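Side-chain contacts in PmoD (Methylocystis sp. ATCC 49242, PDB 6CPD), which binds copper(I) through a cupredoxin-like soluble domain and probably takes part in periplasmic copper handling in methane-oxidising bacteria: residues C6-G11 and G107-T112; P22-S27 and I33-R38; F43-P48 and L53-R58; L81-K86 and G91-E96. One frame throughout, in Å; residues are numbered along the deposited sequence.

Interaction 1. Residues C6-G11 and G107-T112; sequences CMVMFG and GLVTLT. With CU1 (copper (I) ion), chain D.
Val8 faces Val109 and Phe10 faces Leu111 across two strands that run in broadly the same direction, with 35° between their N-to-C axes. The axes of these short strands come no closer than 9.2 Å, too far for main-chain pairing, so side chains fill the gap. Phe10 does most of this. Its CG lies anti to the carbonyl carbon and beside the backbone N (chi1 -66°), and the ring extends to strand 107-112. Leu111 CD1 sits 3.9 Å from the ring centroid of Phe10 and only 3° off the ring normal, a CH-pi contact placed squarely over one face. The branch point of the same leucine leans toward the far end of the ring, with Leu111 CG 3.7 Å from Phe10 CZ. Val109 borders the edge instead, where its CG1 lies in the ring plane at 3.9 Å from Phe10 CZ. Val8 CG1 meets Val109 CG2 more loosely at 4.3 Å. This is the interior of a cupredoxin-like beta sandwich, strands 7-10 and 107-112 belonging to opposing sheets. Replacing Phe10 by an alanine would probably open a gap beneath Leu111 CD1 and leave Val109 CG1 without its aromatic neighbour. Strand alternation sends Met7 and Met9 to the other side, where their sulfurs bind copper(I). Met7 SD binds the copper ion at 2.3 Å, and Met9 SD does so at the same distance of 2.3 Å. Met7 and Met9 of the second subunit supply the other two sulfurs, completing a four-methionine site between the subunits.

Interaction 2. Residues P22-S27 and I33-R38; sequences PDKSRS and IPATGR. With SO4 (sulfate ion), chain C.
The guanidinium of Arg38 presents one face to Pro22 and one edge to Asp23. The arginine chain leaves with CG anti to the backbone N (chi1 177°) and then bends at chi3, which turns the group this way. Pro22 CG lies over the centre of that face, 3.4 Å from Arg38 CZ. Arg38 grips Asp23 side-on in a salt bridge, one nitrogen to each oxygen: Arg38 NH2 donates to Asp23 OD1 at 2.5 Å, shorter than usual and perhaps partly coordinate error, and Arg38 NE to Asp23 OD2 at 3.2 Å, both bonds nearly straight. The planes are nevertheless 60° apart: the oxygens lie close to the guanidinium plane, the nitrogens above the carboxylate. A water bridges Asp23 OD2 and Arg38 N, at the start of strand 37-45. Residues 22-27, in the loop between strands 13-20 and 28-29, also form an ST turn, Ser27 N donating to Ser25 OG. A leucine in place of Arg38 is likely to leave the Asp23 carboxylate without its charged mate and Pro22 without its flat cover. Lys24 CG packs on Ala35 CB at 3.6 Å. Ser25, Ser27 and Tyr29 of both subunits hydrogen-bond to a sulfate, probably from the crystallisation liquor.

Interaction 3. Residues F43-P48 and L53-R58; sequences FDIENP and LPLELR
Phe43 meets Leu57 and Ile45 meets Leu55, two apolar pairs spanning a wide gap between backbones. In the first, Leu57 CD2 approaches the far end of the ring, 4.0 Å from Phe43 CZ and 4.1 Å from Phe43 CE1, the two side chains crossing at about a right angle. In the second, the methyl ends reach toward each other tip to tip, Ile45 CD1 to Leu55 CD1 at 3.9 Å. The CA atoms of Phe43 and Leu57 are 10.7 Å apart, so contact depends on extended side chains from both strands. Leu57 supplies its share by placing CG anti to its backbone N (chi1 171°), and Leu55 does likewise (chi1 -177°). Around these pairs lies a second apolar shell. The Phe43 ring is stacked with Phe93 and touched by Ile15 and Ile17, while Leu55 rests on Val109 and Leu111. On the opposite side of strand 55-61, the alternate residues Glu56 and Arg58 use polar groups, Glu56 hydrogen-bonded to His82 and Arg58 forming a salt bridge with Glu72. The contact thus lies inside the sandwich, where strand 37-45, flanked by strands 13-20 and 92-99 in one sheet, faces strand 55-61, flanked by strands 103-112 and 79-86 in the other.

Interaction 4. Residues L81-K86 and G91-E96; sequences LHLPAK and GTFSVE
At one margin of the beta sandwich, Leu81 and Leu83 of strand 79-86 pack on Phe93 and Val95 of strand 92-99, each an edge strand of its sheet within this chain. Their axes run roughly antiparallel, at 147°, with a closest approach of 9.5 Å. The nearest CA pair, Leu83 with Val95, is still 8.7 Å apart, a separation bridged by side chains and not by main-chain bonds. Val95 occupies the centre and uses its two branches separately. Its CG1 takes the closest contact, 3.5 Å from Leu83 CD1, a tight approach for two methyl groups; the side chains cross at a slant. The other branch turns to the neighbouring leucine, with Val95 CG2 4.3 Å from Leu81 CD1. Val95 is rotated somewhat away from the staggered position (chi1 -38°), which suggests a slight adjustment to this crowding. Leu81 CD1 also rests against the main chain, 3.9 Å from Glu96 O, so the isobutyl group spans two successive residues. Leu83 CD1 touches the Phe93 ring from an oblique direction, 4.3 Å from Phe93 CE2. With CG beside the backbone N (chi1 -55°) and chi2 extended, this methyl is carried toward strand 92-99. Phe93 is further held by stacking with Phe43 in the adjacent strand and with Tyr88 in the loop joining the two segments. Here the chain leaves one sheet, turns, and returns in the other, so that consecutive strands meet through apolar side chains, as in the sheet-to-sheet connections of cupredoxin-like sandwiches.

Interactions 1 and 3 are fully buried and adjoin: strands 103-112 and 55-61 are neighbours in one sheet. Interaction 4, partly exposed at the sandwich margin, lies beside interaction 3, where strand 79-86 pairs with 55-61 and strand 92-99 with 37-45. All three join opposing sheets by apolar side chains, although an aromatic face dominates only in interaction 1, whose strand 7-10 carries, on its other side, the methionines that bind copper at the subunit interface. Interaction 2 lies at the surface, about 24 Å between centres from interactions 1 and 3, and relies on charge, water and anion contacts. It shares strand 37-45 with interaction 3 and touches the second subunit, as does interaction 1.

Interaction 1. Residues C6-G11 and G107-T112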
loop_
_atom_site.group_PDB
_atom_site.type_symbol
_atom_site.label_atom_id
_atom_site.label_comp_id
_atom_site.label_asym_id
_atom_site.label_seq_id
_atom_site.Cartn_x
_atom_site.Cartn_y
_atom_site.Cartn_z
ATOM N N CYS B 6 1.954 -0.130 -0.455
ATOM C CA CYS B 6 1.407 -0.331 0.880
ATOM C C CYS B 6 1.890 0.782 1.792
ATOM O O CYS B 6 3.076 0.867 2.047
ATOM C CB CYS B 6 1.837 -1.701 1.435
ATOM S SG CYS B 6 1.198 -2.045 3.111
ATOM N N MET B 7 0.989 1.630 2.302
ATOM C CA MET B 7 1.481 2.845 2.960
ATOM C C MET B 7 0.578 3.412 4.030
ATOM O O MET B 7 -0.611 3.150 4.046
ATOM C CB MET B 7 1.688 3.952 1.915
ATOM C CG MET B 7 0.358 4.421 1.287
ATOM S SD MET B 7 0.482 5.598 -0.080
ATOM C CE MET B 7 1.105 4.503 -1.384
ATOM N N VAL B 8 1.165 4.229 4.900
ATOM C CA VAL B 8 0.403 5.148 5.739
ATOM C C VAL B 8 0.795 6.566 5.279
ATOM O O VAL B 8 1.915 6.772 4.840
ATOM C CB VAL B 8 0.680 4.914 7.233
ATOM C CG1 VAL B 8 2.132 5.175 7.557
ATOM C CG2 VAL B 8 -0.225 5.764 8.073
ATOM N N MET B 9 -0.148 7.509 5.272
ATOM C CA MET B 9 0.091 8.790 4.619
ATOM C C MET B 9 0.050 10.036 5.500
ATOM O O MET B 9 -0.844 10.175 6.329
ATOM C CB MET B 9 -0.930 8.955 3.494
ATOM C CG MET B 9 -0.938 7.762 2.540
ATOM S SD MET B 9 -2.075 8.057 1.214
ATOM C CE MET B 9 -3.644 7.806 2.053
ATOM N N PHE B 10 0.990 10.955 5.270
ATOM C CA PHE B 10 0.893 12.303 5.798
ATOM C C PHE B 10 0.934 13.282 4.645
ATOM O O PHE B 10 2.004 13.781 4.303
ATOM C CB PHE B 10 2.032 12.618 6.769
ATOM C CG PHE B 10 2.000 11.807 8.026
ATOM C CD1 PHE B 10 2.563 10.540 8.054
ATOM C CD2 PHE B 10 1.387 12.296 9.169
ATOM C CE1 PHE B 10 2.529 9.773 9.217
ATOM C CE2 PHE B 10 1.352 11.540 10.339
ATOM C CZ PHE B 10 1.926 10.282 10.363
ATOM N N GLY B 11 -0.213 13.576 4.048
ATOM C CA GLY B 11 -0.223 14.447 2.886
ATOM C C GLY B 11 0.497 13.741 1.747
ATOM O O GLY B 11 0.123 12.640 1.364
ATOM N N GLY B 107 -3.253 0.751 13.151
ATOM C CA GLY B 107 -1.959 1.263 13.548
ATOM C C GLY B 107 -2.057 2.777 13.542
ATOM O O GLY B 107 -2.381 3.381 12.518
ATOM N N LEU B 108 -1.822 3.387 14.699
ATOM C CA LEU B 108 -1.829 4.840 14.820
ATOM C C LEU B 108 -0.408 5.373 14.819
ATOM O O LEU B 108 0.341 5.125 15.763
ATOM C CB LEU B 108 -2.526 5.280 16.103
ATOM C CG LEU B 108 -3.966 4.828 16.251
ATOM C CD1 LEU B 108 -4.498 5.178 17.639
ATOM C CD2 LEU B 108 -4.775 5.495 15.171
ATOM N N VAL B 109 -0.040 6.099 13.776
ATOM C CA VAL B 109 1.293 6.681 13.686
ATOM C C VAL B 109 1.185 8.161 14.006
ATOM O O VAL B 109 0.482 8.905 13.327
ATOM C CB VAL B 109 1.926 6.511 12.294
ATOM C CG1 VAL B 109 3.319 7.140 12.272
ATOM C CG2 VAL B 109 1.986 5.033 11.895
ATOM N N THR B 110 1.868 8.588 15.052
ATOM C CA THR B 110 1.794 9.974 15.454
ATOM C C THR B 110 3.139 10.647 15.246
ATOM O O THR B 110 4.150 10.195 15.776
ATOM C CB THR B 110 1.372 10.103 16.927
ATOM O OG1 THR B 110 0.175 9.345 17.141
ATOM C CG2 THR B 110 1.129 11.572 17.292
ATOM N N LEU B 111 3.139 11.719 14.458
ATOM C CA LEU B 111 4.341 12.505 14.241
ATOM C C LEU B 111 4.284 13.792 15.023
ATOM O O LEU B 111 3.247 14.442 15.098
ATOM C CB LEU B 111 4.538 12.854 12.773
ATOM C CG LEU B 111 4.990 11.819 11.763
ATOM C CD1 LEU B 111 5.234 12.586 10.498
ATOM C CD2 LEU B 111 6.261 11.129 12.224
ATOM N N THR B 112 5.419 14.195 15.557
ATOM C CA THR B 112 5.468 15.480 16.195
ATOM C C THR B 112 6.235 16.413 15.273
ATOM O O THR B 112 7.436 16.229 15.054
ATOM C CB THR B 112 6.152 15.415 17.575
ATOM O OG1 THR B 112 5.544 14.391 18.374
ATOM C CG2 THR B 112 6.041 16.754 18.276
HETATM CU CU CU1 D . -1.609 6.499 -0.384
#

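Interaction 2. Residues P22-S27 and I33-R38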
loop_
_atom_site.group_PDB
_atom_site.type_symbol
_atom_site.label_atom_id
_atom_site.label_comp_id
_atom_site.label_asym_id
_atom_site.label_seq_id
_atom_site.Cartn_x
_atom_site.Cartn_y
_atom_site.Cartn_z
ATOM N N PRO B 22 6.750 -15.100 9.327
ATOM C CA PRO B 22 7.806 -16.080 9.049
ATOM C C PRO B 22 7.465 -17.508 9.503
ATOM O O PRO B 22 8.057 -18.464 8.978
ATOM C CB PRO B 22 9.010 -15.521 9.819
ATOM C CG PRO B 22 8.421 -14.643 10.893
ATOM C CD PRO B 22 7.183 -14.054 10.271
ATOM N N ASP B 23 6.592 -17.656 10.497
ATOM C CA ASP B 23 6.202 -19.000 10.954
ATOM C C ASP B 23 5.212 -19.685 10.004
ATOM O O ASP B 23 5.061 -20.906 10.035
ATOM C CB ASP B 23 5.629 -18.934 12.373
ATOM C CG ASP B 23 6.713 -18.767 13.424
ATOM O OD1 ASP B 23 7.885 -19.052 13.101
ATOM O OD2 ASP B 23 6.406 -18.347 14.565
ATOM N N LYS B 24 4.547 -18.900 9.163
ATOM C CA LYS B 24 3.504 -19.414 8.271
ATOM C C LYS B 24 3.907 -19.476 6.806
ATOM O O LYS B 24 3.504 -20.394 6.088
ATOM C CB LYS B 24 2.219 -18.595 8.402
ATOM C CG LYS B 24 1.433 -18.932 9.649
ATOM C CD LYS B 24 0.896 -20.343 9.476
ATOM C CE LYS B 24 -0.014 -20.787 10.596
ATOM N NZ LYS B 24 -0.373 -22.232 10.421
ATOM N N SER B 25 4.703 -18.509 6.367
ATOM C CA SER B 25 4.910 -18.311 4.952
ATOM C C SER B 25 6.117 -17.423 4.646
ATOM O O SER B 25 6.601 -16.707 5.509
ATOM C CB SER B 25 3.632 -17.702 4.365
ATOM O OG SER B 25 3.875 -17.037 3.152
ATOM N N ARG B 26 6.594 -17.470 3.407
ATOM C CA ARG B 26 7.626 -16.548 2.945
ATOM C C ARG B 26 7.016 -15.382 2.164
ATOM O O ARG B 26 7.743 -14.586 1.566
ATOM C CB ARG B 26 8.664 -17.276 2.081
ATOM C CG ARG B 26 9.523 -18.324 2.817
ATOM C CD ARG B 26 10.312 -17.698 3.989
ATOM N NE ARG B 26 10.962 -18.689 4.855
ATOM C CZ ARG B 26 10.589 -18.912 6.113
ATOM N NH1 ARG B 26 9.585 -18.202 6.633
ATOM N NH2 ARG B 26 11.198 -19.835 6.848
ATOM N N SER B 27 5.684 -15.295 2.152
ATOM C CA SER B 27 4.989 -14.209 1.460
ATOM C C SER B 27 5.022 -12.889 2.247
ATOM O O SER B 27 5.314 -12.864 3.445
ATOM C CB SER B 27 3.524 -14.587 1.190
ATOM O OG SER B 27 3.413 -15.806 0.475
ATOM N N ILE B 33 -3.744 -9.576 6.703
ATOM C CA ILE B 33 -2.771 -10.496 7.284
ATOM C C ILE B 33 -3.460 -11.816 7.633
ATOM O O ILE B 33 -4.279 -11.841 8.542
ATOM C CB ILE B 33 -2.135 -9.827 8.526
ATOM C CG1 ILE B 33 -1.517 -8.483 8.117
ATOM C CG2 ILE B 33 -1.127 -10.714 9.187
ATOM C CD1 ILE B 33 -1.136 -7.617 9.280
ATOM N N PRO B 34 -3.113 -12.914 6.931
ATOM C CA PRO B 34 -3.950 -14.132 6.961
ATOM C C PRO B 34 -3.874 -14.982 8.233
ATOM O O PRO B 34 -4.833 -15.703 8.534
ATOM C CB PRO B 34 -3.445 -14.934 5.755
ATOM C CG PRO B 34 -2.057 -14.464 5.532
ATOM C CD PRO B 34 -2.056 -13.005 5.909
ATOM N N ALA B 35 -2.788 -14.900 8.993
ATOM C CA ALA B 35 -2.633 -15.843 10.097
ATOM C C ALA B 35 -2.463 -15.127 11.425
ATOM O O ALA B 35 -2.137 -13.945 11.469
ATOM C CB ALA B 35 -1.428 -16.767 9.841
ATOM N N THR B 36 -2.793 -15.833 12.501
ATOM C CA THR B 36 -2.457 -15.391 13.839
ATOM C C THR B 36 -1.001 -15.781 14.057
ATOM O O THR B 36 -0.461 -16.600 13.311
ATOM C CB THR B 36 -3.385 -16.007 14.908
ATOM O OG1 THR B 36 -3.495 -17.409 14.680
ATOM C CG2 THR B 36 -4.784 -15.397 14.808
ATOM N N GLY B 37 -0.337 -15.163 15.021
ATOM C CA GLY B 37 1.011 -15.587 15.340
ATOM C C GLY B 37 2.034 -14.494 15.110
ATOM O O GLY B 37 1.690 -13.304 14.989
ATOM N N ARG B 38 3.291 -14.926 14.995
ATOM C CA ARG B 38 4.437 -14.027 14.886
ATOM C C ARG B 38 4.335 -13.148 13.657
ATOM O O ARG B 38 4.288 -13.627 12.527
ATOM C CB ARG B 38 5.748 -14.815 14.834
ATOM C CG ARG B 38 7.007 -13.968 14.653
ATOM C CD ARG B 38 8.233 -14.692 15.204
ATOM N NE ARG B 38 8.498 -15.941 14.488
ATOM C CZ ARG B 38 9.558 -16.151 13.700
ATOM N NH1 ARG B 38 10.469 -15.204 13.540
ATOM N NH2 ARG B 38 9.713 -17.315 13.078
HETATM S S SO4 C . 0.293 -17.383 1.537
HETATM O O1 SO4 C . 1.345 -18.163 2.167
HETATM O O2 SO4 C . -0.665 -18.302 0.926
HETATM O O3 SO4 C . 0.883 -16.566 0.482
HETATM O O4 SO4 C . -0.373 -16.572 2.556
HETATM O O HOH W 1 3.853 -17.859 15.150
#

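Interaction 3. Residues F43-P48 and L53-R58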
loop_
_atom_site.group_PDB
_atom_site.type_symbol
_atom_site.label_atom_id
_atom_site.label_comp_id
_atom_site.label_asym_id
_atom_site.label_seq_id
_atom_site.Cartn_x
_atom_site.Cartn_y
_atom_site.Cartn_z
ATOM N N PHE B 43 8.741 -0.648 8.549
ATOM C CA PHE B 43 8.375 0.713 8.150
ATOM C C PHE B 43 9.556 1.366 7.437
ATOM O O PHE B 43 10.696 1.266 7.892
ATOM C CB PHE B 43 7.962 1.544 9.370
ATOM C CG PHE B 43 6.729 1.033 10.060
ATOM C CD1 PHE B 43 6.806 -0.033 10.938
ATOM C CD2 PHE B 43 5.496 1.612 9.823
ATOM C CE1 PHE B 43 5.669 -0.516 11.560
ATOM C CE2 PHE B 43 4.360 1.139 10.441
ATOM C CZ PHE B 43 4.448 0.074 11.319
ATOM N N ASP B 44 9.275 2.021 6.314
ATOM C CA ASP B 44 10.297 2.705 5.526
ATOM C C ASP B 44 9.785 4.133 5.268
ATOM O O ASP B 44 8.890 4.350 4.453
ATOM C CB ASP B 44 10.537 1.976 4.197
ATOM C CG ASP B 44 11.592 2.659 3.310
ATOM O OD1 ASP B 44 12.014 3.806 3.586
ATOM O OD2 ASP B 44 11.951 2.057 2.273
ATOM N N ILE B 45 10.377 5.103 5.936
ATOM C CA ILE B 45 9.940 6.481 5.820
ATOM C C ILE B 45 10.448 7.118 4.528
ATOM O O ILE B 45 11.659 7.207 4.326
ATOM C CB ILE B 45 10.433 7.292 7.026
ATOM C CG1 ILE B 45 9.890 6.670 8.325
ATOM C CG2 ILE B 45 10.025 8.729 6.879
ATOM C CD1 ILE B 45 10.586 7.182 9.582
ATOM N N GLU B 46 9.543 7.539 3.638
ATOM C CA GLU B 46 9.969 8.024 2.326
ATOM C C GLU B 46 10.671 9.384 2.359
ATOM O O GLU B 46 11.604 9.605 1.599
ATOM C CB GLU B 46 8.778 8.110 1.355
ATOM C CG GLU B 46 8.272 6.751 0.868
ATOM C CD GLU B 46 7.217 6.861 -0.237
ATOM O OE1 GLU B 46 6.696 7.975 -0.483
ATOM O OE2 GLU B 46 6.932 5.830 -0.877
ATOM N N ASN B 47 10.176 10.312 3.173
ATOM C CA ASN B 47 10.739 11.662 3.251
ATOM C C ASN B 47 11.894 11.717 4.263
ATOM O O ASN B 47 11.687 11.505 5.454
ATOM C CB ASN B 47 9.639 12.658 3.637
ATOM C CG ASN B 47 10.104 14.111 3.616
ATOM O OD1 ASN B 47 11.290 14.417 3.767
ATOM N ND2 ASN B 47 9.150 15.020 3.481
ATOM N N PRO B 48 13.114 11.996 3.794
ATOM C CA PRO B 48 14.296 12.094 4.668
ATOM C C PRO B 48 14.143 13.084 5.835
ATOM O O PRO B 48 14.740 12.863 6.885
ATOM C CB PRO B 48 15.396 12.563 3.717
ATOM C CG PRO B 48 14.947 12.113 2.368
ATOM C CD PRO B 48 13.454 12.236 2.383
ATOM N N LEU B 53 12.170 13.686 13.029
ATOM C CA LEU B 53 10.876 13.909 13.683
ATOM C C LEU B 53 10.478 12.751 14.589
ATOM O O LEU B 53 10.518 11.592 14.171
ATOM C CB LEU B 53 9.765 14.126 12.661
ATOM C CG LEU B 53 9.816 15.374 11.786
ATOM C CD1 LEU B 53 8.529 15.445 10.971
ATOM C CD2 LEU B 53 9.983 16.602 12.649
ATOM N N PRO B 54 10.071 13.073 15.825
ATOM C CA PRO B 54 9.563 12.055 16.742
ATOM C C PRO B 54 8.384 11.320 16.122
ATOM O O PRO B 54 7.463 11.947 15.595
ATOM C CB PRO B 54 9.145 12.864 17.979
ATOM C CG PRO B 54 9.993 14.107 17.927
ATOM C CD PRO B 54 10.123 14.408 16.452
ATOM N N LEU B 55 8.448 9.996 16.155
ATOM C CA LEU B 55 7.407 9.166 15.584
ATOM C C LEU B 55 6.967 8.117 16.609
ATOM O O LEU B 55 7.771 7.344 17.133
ATOM C CB LEU B 55 7.916 8.527 14.292
ATOM C CG LEU B 55 7.028 7.647 13.416
ATOM C CD1 LEU B 55 7.623 7.612 12.014
ATOM C CD2 LEU B 55 6.922 6.234 13.969
ATOM N N GLU B 56 5.677 8.106 16.901
ATOM C CA GLU B 56 5.114 7.169 17.859
ATOM C C GLU B 56 4.212 6.178 17.129
ATOM O O GLU B 56 3.523 6.547 16.172
ATOM C CB GLU B 56 4.329 7.920 18.931
ATOM C CG GLU B 56 3.473 7.033 19.819
ATOM C CD GLU B 56 2.521 7.821 20.711
ATOM O OE1 GLU B 56 2.296 9.022 20.446
ATOM O OE2 GLU B 56 1.983 7.230 21.675
ATOM N N LEU B 57 4.218 4.922 17.560
ATOM C CA LEU B 57 3.312 3.938 16.968
ATOM C C LEU B 57 2.496 3.263 18.060
ATOM O O LEU B 57 3.048 2.782 19.044
ATOM C CB LEU B 57 4.083 2.879 16.162
ATOM C CG LEU B 57 3.251 1.671 15.687
ATOM C CD1 LEU B 57 2.245 2.024 14.576
ATOM C CD2 LEU B 57 4.150 0.506 15.259
ATOM N N ARG B 58 1.185 3.241 17.879
ATOM C CA ARG B 58 0.309 2.465 18.740
ATOM C C ARG B 58 -0.624 1.634 17.895
ATOM O O ARG B 58 -1.350 2.164 17.057
ATOM C CB ARG B 58 -0.467 3.373 19.689
ATOM C CG ARG B 58 -1.438 2.597 20.579
ATOM C CD ARG B 58 -2.288 3.511 21.415
ATOM N NE ARG B 58 -1.572 3.894 22.627
ATOM C CZ ARG B 58 -1.630 5.089 23.192
ATOM N NH1 ARG B 58 -2.357 6.041 22.639
ATOM N NH2 ARG B 58 -0.947 5.333 24.296
#

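Interaction 4. Residues L81-K86 and G91-E96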
loop_
_atom_site.group_PDB
_atom_site.type_symbol
_atom_site.label_atom_id
_atom_site.label_comp_id
_atom_site.label_asym_id
_atom_site.label_seq_id
_atom_site.Cartn_x
_atom_site.Cartn_y
_atom_site.Cartn_z
ATOM N N LEU B 81 -0.021 -3.055 20.955
ATOM C CA LEU B 81 1.395 -2.750 21.050
ATOM C C LEU B 81 1.594 -1.247 21.052
ATOM O O LEU B 81 0.854 -0.527 20.393
ATOM C CB LEU B 81 2.133 -3.404 19.874
ATOM C CG LEU B 81 3.526 -2.972 19.420
ATOM C CD1 LEU B 81 4.229 -4.160 18.804
ATOM C CD2 LEU B 81 3.442 -1.840 18.397
ATOM N N HIS B 82 2.609 -0.779 21.765
ATOM C CA HIS B 82 2.886 0.652 21.836
ATOM C C HIS B 82 4.378 0.932 21.834
ATOM O O HIS B 82 5.097 0.457 22.701
ATOM C CB HIS B 82 2.250 1.271 23.081
ATOM C CG HIS B 82 2.382 2.759 23.139
ATOM N ND1 HIS B 82 2.528 3.451 24.321
ATOM C CD2 HIS B 82 2.394 3.691 22.155
ATOM C CE1 HIS B 82 2.632 4.744 24.065
ATOM N NE2 HIS B 82 2.549 4.915 22.756
ATOM N N LEU B 83 4.842 1.685 20.838
ATOM C CA LEU B 83 6.213 2.177 20.827
ATOM C C LEU B 83 6.240 3.677 21.075
ATOM O O LEU B 83 5.733 4.443 20.258
ATOM C CB LEU B 83 6.907 1.890 19.498
ATOM C CG LEU B 83 7.021 0.506 18.887
ATOM C CD1 LEU B 83 7.930 0.655 17.671
ATOM C CD2 LEU B 83 7.582 -0.505 19.875
ATOM N N PRO B 84 6.847 4.107 22.190
ATOM C CA PRO B 84 6.947 5.541 22.479
ATOM C C PRO B 84 7.645 6.322 21.370
ATOM O O PRO B 84 8.470 5.771 20.638
ATOM C CB PRO B 84 7.785 5.589 23.772
ATOM C CG PRO B 84 7.575 4.270 24.407
ATOM C CD PRO B 84 7.388 3.277 23.280
ATOM N N ALA B 85 7.327 7.608 21.280
ATOM C CA ALA B 85 7.872 8.476 20.247
ATOM C C ALA B 85 9.396 8.488 20.256
ATOM O O ALA B 85 10.005 8.570 21.312
ATOM C CB ALA B 85 7.338 9.894 20.430
ATOM N N LYS B 86 10.001 8.392 19.073
ATOM C CA LYS B 86 11.451 8.478 18.933
ATOM C C LYS B 86 11.803 8.834 17.496
ATOM O O LYS B 86 11.003 8.649 16.576
ATOM C CB LYS B 86 12.161 7.188 19.357
ATOM C CG LYS B 86 11.952 6.023 18.435
ATOM C CD LYS B 86 13.013 4.958 18.640
ATOM C CE LYS B 86 14.359 5.426 18.134
ATOM N NZ LYS B 86 15.352 4.319 18.107
ATOM N N GLY B 91 15.661 6.040 9.042
ATOM C CA GLY B 91 14.477 6.116 8.201
ATOM C C GLY B 91 13.677 4.828 8.169
ATOM O O GLY B 91 12.635 4.751 7.521
ATOM N N THR B 92 14.190 3.791 8.825
ATOM C CA THR B 92 13.542 2.487 8.785
ATOM C C THR B 92 13.474 1.899 10.184
ATOM O O THR B 92 14.305 2.214 11.036
ATOM C CB THR B 92 14.288 1.488 7.857
ATOM O OG1 THR B 92 15.614 1.257 8.357
ATOM C CG2 THR B 92 14.368 2.014 6.432
ATOM N N PHE B 93 12.474 1.057 10.425
ATOM C CA PHE B 93 12.418 0.292 11.677
ATOM C C PHE B 93 11.429 -0.852 11.529
ATOM O O PHE B 93 10.596 -0.844 10.624
ATOM C CB PHE B 93 12.056 1.185 12.881
ATOM C CG PHE B 93 10.662 1.782 12.828
ATOM C CD1 PHE B 93 10.400 2.912 12.068
ATOM C CD2 PHE B 93 9.628 1.233 13.572
ATOM C CE1 PHE B 93 9.133 3.471 12.041
ATOM C CE2 PHE B 93 8.358 1.786 13.547
ATOM C CZ PHE B 93 8.107 2.899 12.781
ATOM N N SER B 94 11.525 -1.835 12.417
ATOM C CA SER B 94 10.599 -2.960 12.406
ATOM C C SER B 94 10.004 -3.144 13.791
ATOM O O SER B 94 10.634 -2.796 14.789
ATOM C CB SER B 94 11.299 -4.255 11.982
ATOM O OG SER B 94 11.715 -4.219 10.626
ATOM N N VAL B 95 8.784 -3.673 13.837
ATOM C CA VAL B 95 8.171 -4.089 15.090
ATOM C C VAL B 95 7.723 -5.535 14.904
ATOM O O VAL B 95 7.406 -5.967 13.790
ATOM C CB VAL B 95 6.981 -3.189 15.511
ATOM C CG1 VAL B 95 7.276 -1.743 15.187
ATOM C CG2 VAL B 95 5.717 -3.617 14.832
ATOM N N GLU B 96 7.795 -6.303 15.982
ATOM C CA GLU B 96 7.373 -7.685 15.962
ATOM C C GLU B 96 6.286 -7.864 16.998
ATOM O O GLU B 96 6.368 -7.298 18.084
ATOM C CB GLU B 96 8.558 -8.625 16.235
ATOM C CG GLU B 96 8.203 -10.112 16.261
ATOM C CD GLU B 96 7.676 -10.597 17.612
ATOM O OE1 GLU B 96 7.868 -9.895 18.626
ATOM O OE2 GLU B 96 7.063 -11.689 17.651
#